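Local coordinates for fructooligosaccharide ABC transporter substrate-binding protein FusA (PDB 5G5Y) that captures short- and long-chain fructooligosaccharides, with a preference for tetrasaccharides and larger, and delivers them to the FusBC-MsmK ABC transporter for import, at residues D193-F198 against Y445-R450; K232-L237 against E452-G457; N338-Y343 against L384-S389. One frame throughout, in Å; residues are numbered along the deposited sequence.

Interaction 1: D193-F198 against Y445-R450; sequences DFKFLF and YIYRKR
Lys195 and Arg450 mark the closest backbone approach, 10.6 Å between their CA atoms, so the loop and 3-10 turn of 193-198 meet helix 445-450 through their side chains. Arg450 spans most of the gap and grips Asp193 end-on with two nitrogens: NH2 lies 2.8 Å from OD1 of Asp193, and NH1 lies 2.9 Å from its OD2 with a nearly straight N-H...O angle of 175°. Carboxylate and guanidinium are almost coplanar, 16° apart. Phe194 CZ sits over the centre of one guanidinium face, 3.3 Å from Arg450 CZ, while Tyr447 CD1 covers the opposite face, which holds the flat group between two rings. Two further donors come to OD2 of Asp193 from opposite faces of the carboxylate: the backbone N of Lys195, closing an Asx turn, and Lys195 NZ at 2.8 Å. The lysine chain bends at chi3 and chi4, folding NZ back to the carboxylate and also to Tyr447 OH, 2.9 Å away at the edge of the tyrosine ring. Asp193, Lys195 and Arg450 form a salt-bridge network whose shared carboxylate probably offsets the closeness of the lysine and arginine charges. Asp207 gives Lys195 a second acidic partner, and Asn189 bonds to Tyr447 OH. The cluster is largely buried: Phe194 packs on Ile234 of helix 225-239 and Phe268 of strand 264-269, and Ile446 rests against helix 459-472.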
loop_
_atom_site.group_PDB
_atom_site.type_symbol
_atom_site.label_atom_id
_atom_site.label_comp_id
_atom_site.label_asym_id
_atom_site.label_seq_id
_atom_site.Cartn_x
_atom_site.Cartn_y
_atom_site.Cartn_z
ATOM N N ASP A 193 -0.646 -11.090 -8.292
ATOM C CA ASP A 193 -0.479 -12.464 -7.861
ATOM C C ASP A 193 -1.825 -13.132 -7.544
ATOM O O ASP A 193 -2.779 -12.443 -7.212
ATOM C CB ASP A 193 0.404 -12.505 -6.603
ATOM C CG ASP A 193 0.814 -13.922 -6.240
ATOM O OD1 ASP A 193 1.310 -14.618 -7.158
ATOM O OD2 ASP A 193 0.570 -14.404 -5.101
ATOM N N PHE A 194 -1.867 -14.474 -7.556
ATOM C CA PHE A 194 -3.067 -15.246 -7.314
ATOM C C PHE A 194 -3.399 -15.513 -5.837
ATOM O O PHE A 194 -4.423 -16.135 -5.559
ATOM C CB PHE A 194 -3.036 -16.623 -8.074
ATOM C CG PHE A 194 -1.873 -17.507 -7.713
ATOM C CD1 PHE A 194 -1.840 -18.207 -6.517
ATOM C CD2 PHE A 194 -0.769 -17.589 -8.547
ATOM C CE1 PHE A 194 -0.737 -18.986 -6.181
ATOM C CE2 PHE A 194 0.327 -18.374 -8.205
ATOM C CZ PHE A 194 0.330 -19.089 -7.033
ATOM N N LYS A 195 -2.530 -15.111 -4.902
ATOM C CA LYS A 195 -2.611 -15.591 -3.506
ATOM C C LYS A 195 -3.947 -15.223 -2.812
ATOM O O LYS A 195 -4.363 -15.910 -1.860
ATOM C CB LYS A 195 -1.382 -15.184 -2.667
ATOM C CG LYS A 195 -1.290 -13.682 -2.365
ATOM C CD LYS A 195 -0.199 -13.330 -1.354
ATOM C CE LYS A 195 1.199 -13.824 -1.732
ATOM N NZ LYS A 195 1.728 -13.060 -2.904
ATOM N N PHE A 196 -4.643 -14.190 -3.302
ATOM C CA PHE A 196 -6.025 -13.904 -2.876
ATOM C C PHE A 196 -6.941 -15.155 -2.757
ATOM O O PHE A 196 -7.784 -15.274 -1.831
ATOM C CB PHE A 196 -6.655 -12.855 -3.826
ATOM C CG PHE A 196 -8.078 -12.555 -3.518
ATOM C CD1 PHE A 196 -8.406 -11.709 -2.456
ATOM C CD2 PHE A 196 -9.081 -13.173 -4.221
ATOM C CE1 PHE A 196 -9.725 -11.457 -2.124
ATOM C CE2 PHE A 196 -10.414 -12.933 -3.888
ATOM C CZ PHE A 196 -10.728 -12.075 -2.837
ATOM N N LEU A 197 -6.776 -16.108 -3.668
ATOM C CA LEU A 197 -7.663 -17.284 -3.703
ATOM C C LEU A 197 -7.376 -18.279 -2.577
ATOM O O LEU A 197 -8.212 -19.136 -2.302
ATOM C CB LEU A 197 -7.564 -18.034 -5.041
ATOM C CG LEU A 197 -8.158 -17.311 -6.270
ATOM C CD1 LEU A 197 -8.096 -18.218 -7.495
ATOM C CD2 LEU A 197 -9.593 -16.843 -6.041
ATOM N N PHE A 198 -6.210 -18.197 -1.940
ATOM C CA PHE A 198 -5.854 -19.187 -0.906
ATOM C C PHE A 198 -6.825 -19.223 0.267
ATOM O O PHE A 198 -6.990 -20.287 0.888
ATOM C CB PHE A 198 -4.409 -18.984 -0.412
ATOM C CG PHE A 198 -3.377 -19.652 -1.304
ATOM C CD1 PHE A 198 -3.562 -19.755 -2.699
ATOM C CD2 PHE A 198 -2.230 -20.205 -0.754
ATOM C CE1 PHE A 198 -2.609 -20.381 -3.507
ATOM C CE2 PHE A 198 -1.276 -20.830 -1.551
ATOM C CZ PHE A 198 -1.464 -20.916 -2.932
ATOM N N TYR A 445 12.843 -18.220 -1.652
ATOM C CA TYR A 445 12.656 -19.685 -1.482
ATOM C C TYR A 445 11.177 -20.089 -1.424
ATOM O O TYR A 445 10.732 -21.062 -2.054
ATOM C CB TYR A 445 13.394 -20.167 -0.219
ATOM C CG TYR A 445 13.134 -21.597 0.138
ATOM C CD1 TYR A 445 13.714 -22.640 -0.594
ATOM C CD2 TYR A 445 12.308 -21.928 1.198
ATOM C CE1 TYR A 445 13.454 -23.961 -0.266
ATOM C CE2 TYR A 445 12.037 -23.236 1.530
ATOM C CZ TYR A 445 12.611 -24.266 0.783
ATOM O OH TYR A 445 12.330 -25.583 1.117
ATOM N N ILE A 446 10.406 -19.352 -0.637
ATOM C CA ILE A 446 8.975 -19.601 -0.542
ATOM C C ILE A 446 8.310 -19.534 -1.946
ATOM O O ILE A 446 7.523 -20.420 -2.330
ATOM C CB ILE A 446 8.309 -18.601 0.426
ATOM C CG1 ILE A 446 8.677 -18.956 1.872
ATOM C CG2 ILE A 446 6.779 -18.592 0.253
ATOM C CD1 ILE A 446 8.435 -17.841 2.832
ATOM N N TYR A 447 8.630 -18.507 -2.708
ATOM C CA TYR A 447 8.055 -18.384 -4.051
ATOM C C TYR A 447 8.619 -19.417 -5.029
ATOM O O TYR A 447 7.908 -19.867 -5.900
ATOM C CB TYR A 447 8.173 -16.975 -4.586
ATOM C CG TYR A 447 7.188 -15.982 -3.947
ATOM C CD1 TYR A 447 5.837 -16.285 -3.784
ATOM C CD2 TYR A 447 7.620 -14.740 -3.501
ATOM C CE1 TYR A 447 4.958 -15.372 -3.187
ATOM C CE2 TYR A 447 6.754 -13.825 -2.910
ATOM C CZ TYR A 447 5.417 -14.150 -2.766
ATOM O OH TYR A 447 4.550 -13.245 -2.210
ATOM N N ARG A 448 9.883 -19.766 -4.902
ATOM C CA ARG A 448 10.457 -20.787 -5.786
ATOM C C ARG A 448 9.730 -22.129 -5.600
ATOM O O ARG A 448 9.325 -22.751 -6.573
ATOM C CB ARG A 448 11.956 -20.955 -5.551
ATOM C CG ARG A 448 12.575 -21.985 -6.512
ATOM C CD ARG A 448 14.084 -22.125 -6.373
ATOM N NE ARG A 448 14.569 -22.661 -5.100
ATOM C CZ ARG A 448 14.638 -23.953 -4.757
ATOM N NH1 ARG A 448 14.176 -24.925 -5.551
ATOM N NH2 ARG A 448 15.177 -24.285 -3.579
ATOM N N LYS A 449 9.537 -22.557 -4.356
ATOM C CA LYS A 449 8.883 -23.818 -4.094
ATOM C C LYS A 449 7.426 -23.777 -4.560
ATOM O O LYS A 449 6.946 -24.722 -5.178
ATOM C CB LYS A 449 8.978 -24.179 -2.605
ATOM C CG LYS A 449 10.408 -24.424 -2.129
ATOM C CD LYS A 449 11.145 -25.502 -2.910
ATOM C CE LYS A 449 10.380 -26.799 -2.906
ATOM N NZ LYS A 449 11.199 -27.867 -3.512
ATOM N N ARG A 450 6.755 -22.654 -4.307
ATOM C CA ARG A 450 5.382 -22.488 -4.729
ATOM C C ARG A 450 5.247 -22.642 -6.265
ATOM O O ARG A 450 4.336 -23.337 -6.745
ATOM C CB ARG A 450 4.828 -21.156 -4.211
ATOM C CG ARG A 450 3.337 -21.020 -4.264
ATOM C CD ARG A 450 2.912 -19.568 -4.004
ATOM N NE ARG A 450 3.180 -18.682 -5.130
ATOM C CZ ARG A 450 2.620 -17.479 -5.328
ATOM N NH1 ARG A 450 1.750 -16.971 -4.466
ATOM N NH2 ARG A 450 2.910 -16.804 -6.426
#

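Interaction 2: K232-L237 against E452-G457; sequences KFIRQL and EWIVNG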
loop_
_atom_site.group_PDB
_atom_site.type_symbol
_atom_site.label_atom_id
_atom_site.label_comp_id
_atom_site.label_asym_id
_atom_site.label_seq_id
_atom_site.Cartn_x
_atom_site.Cartn_y
_atom_site.Cartn_z
ATOM N N LYS A 232 -2.194 -26.825 -4.070
ATOM C CA LYS A 232 -2.692 -28.009 -4.773
ATOM C C LYS A 232 -3.818 -27.603 -5.726
ATOM O O LYS A 232 -3.930 -28.161 -6.807
ATOM C CB LYS A 232 -3.158 -29.068 -3.806
ATOM C CG LYS A 232 -1.980 -29.708 -3.096
ATOM C CD LYS A 232 -2.440 -30.698 -2.055
ATOM C CE LYS A 232 -2.935 -31.961 -2.724
ATOM N NZ LYS A 232 -2.803 -33.121 -1.806
ATOM N N PHE A 233 -4.577 -26.576 -5.354
ATOM C CA PHE A 233 -5.644 -26.069 -6.245
ATOM C C PHE A 233 -5.064 -25.412 -7.504
ATOM O O PHE A 233 -5.478 -25.725 -8.628
ATOM C CB PHE A 233 -6.578 -25.083 -5.498
ATOM C CG PHE A 233 -7.607 -24.453 -6.387
ATOM C CD1 PHE A 233 -8.715 -25.196 -6.819
ATOM C CD2 PHE A 233 -7.493 -23.132 -6.784
ATOM C CE1 PHE A 233 -9.653 -24.633 -7.670
ATOM C CE2 PHE A 233 -8.461 -22.556 -7.632
ATOM C CZ PHE A 233 -9.539 -23.302 -8.054
ATOM N N ILE A 234 -4.066 -24.537 -7.338
ATOM C CA ILE A 234 -3.460 -23.882 -8.485
ATOM C C ILE A 234 -2.767 -24.970 -9.372
ATOM O O ILE A 234 -2.851 -24.898 -10.618
ATOM C CB ILE A 234 -2.481 -22.768 -8.075
ATOM C CG1 ILE A 234 -3.178 -21.697 -7.186
ATOM C CG2 ILE A 234 -1.884 -22.095 -9.321
ATOM C CD1 ILE A 234 -4.386 -21.028 -7.792
ATOM N N ARG A 235 -2.134 -25.953 -8.739
ATOM C CA ARG A 235 -1.592 -27.131 -9.489
ATOM C C ARG A 235 -2.655 -27.854 -10.361
ATOM O O ARG A 235 -2.382 -28.227 -11.498
ATOM C CB ARG A 235 -0.915 -28.098 -8.547
ATOM C CG ARG A 235 -0.495 -29.416 -9.179
ATOM C CD ARG A 235 0.531 -29.251 -10.276
ATOM N NE ARG A 235 0.837 -30.545 -10.906
ATOM C CZ ARG A 235 1.659 -30.719 -11.943
ATOM N NH1 ARG A 235 2.294 -29.707 -12.487
ATOM N NH2 ARG A 235 1.831 -31.938 -12.452
ATOM N N GLN A 236 -3.834 -28.062 -9.812
ATOM C CA GLN A 236 -4.965 -28.591 -10.585
ATOM C C GLN A 236 -5.252 -27.752 -11.803
ATOM O O GLN A 236 -5.420 -28.311 -12.891
ATOM C CB GLN A 236 -6.238 -28.676 -9.759
ATOM C CG GLN A 236 -6.290 -29.756 -8.707
ATOM C CD GLN A 236 -7.622 -29.680 -7.944
ATOM O OE1 GLN A 236 -7.732 -28.995 -6.927
ATOM N NE2 GLN A 236 -8.643 -30.336 -8.473
ATOM N N LEU A 237 -5.274 -26.422 -11.653
ATOM C CA LEU A 237 -5.441 -25.546 -12.815
ATOM C C LEU A 237 -4.338 -25.735 -13.829
ATOM O O LEU A 237 -4.620 -25.771 -15.043
ATOM C CB LEU A 237 -5.498 -24.052 -12.451
ATOM C CG LEU A 237 -6.524 -23.674 -11.410
ATOM C CD1 LEU A 237 -6.516 -22.151 -11.178
ATOM C CD2 LEU A 237 -7.904 -24.174 -11.773
ATOM N N GLU A 452 7.386 -24.187 -8.285
ATOM C CA GLU A 452 7.756 -25.573 -8.642
ATOM C C GLU A 452 6.630 -26.518 -8.400
ATOM O O GLU A 452 6.385 -27.422 -9.202
ATOM C CB GLU A 452 8.948 -26.081 -7.817
ATOM C CG GLU A 452 10.269 -25.463 -8.206
ATOM C CD GLU A 452 11.427 -25.889 -7.288
ATOM O OE1 GLU A 452 11.268 -26.865 -6.501
ATOM O OE2 GLU A 452 12.507 -25.217 -7.365
ATOM N N TRP A 453 5.932 -26.336 -7.284
ATOM C CA TRP A 453 4.808 -27.163 -6.976
ATOM C C TRP A 453 3.665 -27.023 -7.931
ATOM O O TRP A 453 2.874 -27.966 -8.069
ATOM C CB TRP A 453 4.327 -26.939 -5.556
ATOM C CG TRP A 453 5.346 -27.419 -4.538
ATOM C CD1 TRP A 453 6.206 -28.475 -4.641
ATOM C CD2 TRP A 453 5.558 -26.852 -3.256
ATOM N NE1 TRP A 453 6.962 -28.595 -3.485
ATOM C CE2 TRP A 453 6.557 -27.625 -2.608
ATOM C CE3 TRP A 453 4.966 -25.798 -2.565
ATOM C CZ2 TRP A 453 6.984 -27.345 -1.325
ATOM C CZ3 TRP A 453 5.404 -25.522 -1.270
ATOM C CH2 TRP A 453 6.371 -26.290 -0.661
ATOM N N ILE A 454 3.550 -25.866 -8.570
ATOM C CA ILE A 454 2.504 -25.645 -9.564
ATOM C C ILE A 454 2.920 -26.160 -10.955
ATOM O O ILE A 454 2.112 -26.825 -11.634
ATOM C CB ILE A 454 2.124 -24.155 -9.642
ATOM C CG1 ILE A 454 1.418 -23.759 -8.332
ATOM C CG2 ILE A 454 1.221 -23.883 -10.861
ATOM C CD1 ILE A 454 1.434 -22.267 -8.055
ATOM N N VAL A 455 4.138 -25.837 -11.374
ATOM C CA VAL A 455 4.587 -26.157 -12.724
ATOM C C VAL A 455 5.070 -27.596 -12.809
ATOM O O VAL A 455 4.848 -28.230 -13.825
ATOM C CB VAL A 455 5.658 -25.198 -13.229
ATOM C CG1 VAL A 455 6.146 -25.610 -14.613
ATOM C CG2 VAL A 455 5.102 -23.775 -13.298
ATOM N N ASN A 456 5.723 -28.106 -11.764
ATOM C CA ASN A 456 6.236 -29.485 -11.758
ATOM C C ASN A 456 5.355 -30.435 -10.928
ATOM O O ASN A 456 5.128 -31.578 -11.301
ATOM C CB ASN A 456 7.677 -29.529 -11.263
ATOM C CG ASN A 456 8.227 -30.956 -11.204
ATOM O OD1 ASN A 456 8.448 -31.551 -12.225
ATOM N ND2 ASN A 456 8.376 -31.508 -10.017
ATOM N N GLY A 457 4.895 -29.973 -9.779
ATOM C CA GLY A 457 4.108 -30.791 -8.874
ATOM C C GLY A 457 4.909 -31.220 -7.657
ATOM O O GLY A 457 5.871 -30.541 -7.250
HETATM O O HOH W 1 3.579 -31.276 -14.620
#
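Arg235 reaches from helix 232-237 to the end of the helix at 452-455, where its NH1 donates to Ile454 O at 3.0 Å. The N-H...O angle is 171°, and the oxygen lies in the guanidinium plane although the donor stands well above the carbonyl plane. A second bond from Arg235 NH1, to Val455 O at 3.2 Å, is weak. A water accepts from NH2 of Arg235 at 2.9 Å and makes a weak link back to Val455 O. The chain turns at chi2 (63°) and is otherwise extended, which carries the guanidinium past the helix end; there Asn456 O and Gly457 CA lie over one of its faces. NE of Arg235 forms a salt bridge with Glu239, which probably helps to hold the group's orientation. Deeper in, the helices touch closely, with CA of Arg235 only 4.4 Å from CA of Ile454. Ile234 CG2 packs on Ile454 CD1 at 3.6 Å. Gly457, with its positive phi of 106°, ends the helix, and its N joins that of Asn456 in bonding to Glu452 O. A guanidinium from one helix thus binds a carbonyl in the last turn of another, a helix-to-helix contact joining 225-239 and 429-455 at the C-terminal end of the latter.

Interaction 3: N338-Y343 against L384-S389; sequences NNWGTY and LAILDS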
loop_
_atom_site.group_PDB
_atom_site.type_symbol
_atom_site.label_atom_id
_atom_site.label_comp_id
_atom_site.label_asym_id
_atom_site.label_seq_id
_atom_site.Cartn_x
_atom_site.Cartn_y
_atom_site.Cartn_z
ATOM N N ASN A 338 -1.919 19.289 0.301
ATOM C CA ASN A 338 -0.516 18.868 0.217
ATOM C C ASN A 338 -0.372 17.491 -0.433
ATOM O O ASN A 338 0.561 17.244 -1.202
ATOM C CB ASN A 338 0.162 18.866 1.586
ATOM C CG ASN A 338 0.378 20.273 2.135
ATOM O OD1 ASN A 338 0.004 21.275 1.511
ATOM N ND2 ASN A 338 0.946 20.346 3.330
ATOM N N ASN A 339 -1.330 16.630 -0.142
ATOM C CA ASN A 339 -1.338 15.262 -0.645
ATOM C C ASN A 339 -1.725 15.207 -2.133
ATOM O O ASN A 339 -1.176 14.410 -2.878
ATOM C CB ASN A 339 -2.345 14.435 0.153
ATOM C CG ASN A 339 -2.154 12.918 -0.012
ATOM O OD1 ASN A 339 -1.050 12.408 0.126
ATOM N ND2 ASN A 339 -3.235 12.203 -0.264
ATOM N N TRP A 340 -2.724 15.994 -2.525
ATOM C CA TRP A 340 -3.410 15.777 -3.803
ATOM C C TRP A 340 -3.398 16.916 -4.829
ATOM O O TRP A 340 -3.634 16.642 -6.013
ATOM C CB TRP A 340 -4.864 15.337 -3.559
ATOM C CG TRP A 340 -5.052 13.907 -3.205
ATOM C CD1 TRP A 340 -4.411 12.817 -3.767
ATOM C CD2 TRP A 340 -5.996 13.367 -2.273
ATOM N NE1 TRP A 340 -4.879 11.634 -3.197
ATOM C CE2 TRP A 340 -5.857 11.940 -2.291
ATOM C CE3 TRP A 340 -6.924 13.932 -1.404
ATOM C CZ2 TRP A 340 -6.595 11.099 -1.448
ATOM C CZ3 TRP A 340 -7.687 13.075 -0.594
ATOM C CH2 TRP A 340 -7.510 11.687 -0.628
ATOM N N GLY A 341 -3.220 18.164 -4.390
ATOM C CA GLY A 341 -3.261 19.317 -5.287
ATOM C C GLY A 341 -4.018 20.479 -4.711
ATOM O O GLY A 341 -4.300 20.509 -3.521
ATOM N N THR A 342 -4.371 21.453 -5.544
ATOM C CA THR A 342 -5.005 22.639 -5.008
ATOM C C THR A 342 -6.132 23.188 -5.917
ATOM O O THR A 342 -6.568 22.523 -6.832
ATOM C CB THR A 342 -3.922 23.678 -4.614
ATOM O OG1 THR A 342 -4.514 24.741 -3.859
ATOM C CG2 THR A 342 -3.189 24.233 -5.861
ATOM N N TYR A 343 -6.599 24.381 -5.583
ATOM C CA TYR A 343 -7.731 25.042 -6.216
ATOM C C TYR A 343 -7.311 26.464 -6.569
ATOM O O TYR A 343 -6.331 26.992 -6.011
ATOM C CB TYR A 343 -8.896 25.149 -5.205
ATOM C CG TYR A 343 -8.561 26.041 -4.025
ATOM C CD1 TYR A 343 -7.904 25.524 -2.899
ATOM C CD2 TYR A 343 -8.798 27.432 -4.073
ATOM C CE1 TYR A 343 -7.529 26.345 -1.847
ATOM C CE2 TYR A 343 -8.443 28.256 -3.015
ATOM C CZ TYR A 343 -7.800 27.700 -1.908
ATOM O OH TYR A 343 -7.436 28.491 -0.867
ATOM N N LEU A 384 1.620 14.912 6.762
ATOM C CA LEU A 384 0.225 15.258 6.639
ATOM C C LEU A 384 -0.653 14.111 7.108
ATOM O O LEU A 384 -0.191 12.942 7.266
ATOM C CB LEU A 384 -0.116 15.630 5.158
ATOM C CG LEU A 384 -0.022 14.515 4.092
ATOM C CD1 LEU A 384 -1.298 13.700 4.004
ATOM C CD2 LEU A 384 0.342 15.103 2.702
ATOM N N ALA A 385 -1.922 14.433 7.324
ATOM C CA ALA A 385 -2.905 13.437 7.688
ATOM C C ALA A 385 -4.265 13.689 7.097
ATOM O O ALA A 385 -4.817 14.779 7.248
ATOM C CB ALA A 385 -3.048 13.310 9.183
ATOM N N ILE A 386 -4.782 12.644 6.451
ATOM C CA ILE A 386 -6.167 12.584 5.966
ATOM C C ILE A 386 -6.833 11.388 6.635
ATOM O O ILE A 386 -6.439 10.221 6.420
ATOM C CB ILE A 386 -6.246 12.457 4.450
ATOM C CG1 ILE A 386 -5.453 13.601 3.793
ATOM C CG2 ILE A 386 -7.691 12.509 3.962
ATOM C CD1 ILE A 386 -5.235 13.428 2.307
ATOM N N LEU A 387 -7.826 11.692 7.454
ATOM C CA LEU A 387 -8.568 10.679 8.202
ATOM C C LEU A 387 -9.846 10.389 7.438
ATOM O O LEU A 387 -10.362 11.243 6.702
ATOM C CB LEU A 387 -8.874 11.141 9.619
ATOM C CG LEU A 387 -7.651 11.526 10.450
ATOM C CD1 LEU A 387 -8.039 11.826 11.874
ATOM C CD2 LEU A 387 -6.581 10.449 10.402
ATOM N N ASP A 388 -10.328 9.165 7.608
ATOM C CA ASP A 388 -11.534 8.730 6.954
ATOM C C ASP A 388 -12.752 9.591 7.324
ATOM O O ASP A 388 -13.623 9.782 6.491
ATOM C CB ASP A 388 -11.772 7.261 7.229
ATOM C CG ASP A 388 -12.804 6.656 6.290
ATOM O OD1 ASP A 388 -12.572 6.636 5.064
ATOM O OD2 ASP A 388 -13.843 6.183 6.802
ATOM N N SER A 389 -12.771 10.171 8.526
ATOM C CA SER A 389 -13.807 11.143 8.899
ATOM C C SER A 389 -13.845 12.461 8.061
ATOM O O SER A 389 -14.807 13.218 8.133
ATOM C CB SER A 389 -13.673 11.501 10.380
ATOM O OG SER A 389 -12.430 12.105 10.647
#
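Asn338 and Leu384 bring the two backbones nearest, with their CA atoms 7.4 Å apart, where the last turn of helix 332-340 lies against strand 384-386 and no hydrogen bond crosses between the segments. Leu384 and Ile386, two residues apart on the strand, both turn their side chains to the helix, while Gly341, at a positive phi of 138°, takes the chain out of helical geometry after Trp340. Leu384 CD2 meets the helix backbone itself, 3.6 Å from Asn339 N, and also touches CB of Asn338 at 3.9 Å. The leucine side chain crosses that of Asn339 at about a right angle. Ile386 works through one methyl, CD1, which an extended chi2 (169°) pushes forward to touch both Asn339 and Trp340. Ile386 CD1 lies 3.5 Å from Asn339 ND2 and 3.8 Å from CZ3 of Trp340. Ile386 CD1 is over the face of the indole, 4.2 Å from the centroid of the six-membered ring of Trp340 and 24° off its normal, a CH-pi contact. Asn339 ND2 rests over the same face, toward the rim. The buried amide is satisfied at both ends by strand 121-123: ND2 donates to Glu123 OE2, and OD1 is bonded to Trp121 NE1. Arg375 NH2 bonds to Asn339 O. Since Glu123, Trp340 and Arg375 all bind substrate, Asn339 appears to be a second-shell residue that probably helps to position Glu123, and Ile386 backs the indole. Aromatic side chains that stack on sugar rings are common in solute-binding proteins for carbohydrates, and Trp340 probably acts in this way; here the helix end and the edge strand of a small mixed sheet meet beside the fructooligosaccharide site, consistent with their lining one wall of it.

Overall arrangement
From the N terminus, the loop at 193-198 comes first and helix segment 232-237 second; both are met later by the long helix 429-455, where 445-450 closes interaction 1 and 452-457 closes interaction 2. The two loops therefore cross. Their contacts touch, through Phe194 against Ile454 CD1 and Phe194 and Phe198 against Ile234 CG1, and together they tie the loop after strand 181-183, helix 225-239 and helix 429-455 together. Interaction 3 is far more local, closing just 40 intervening residues, and falls within both larger loops. It lies on the opposite side of the chain's centre, about 35 Å from interaction 1 and 45 Å from interaction 2 between centres, joining helix 332-340 to strand 384-386.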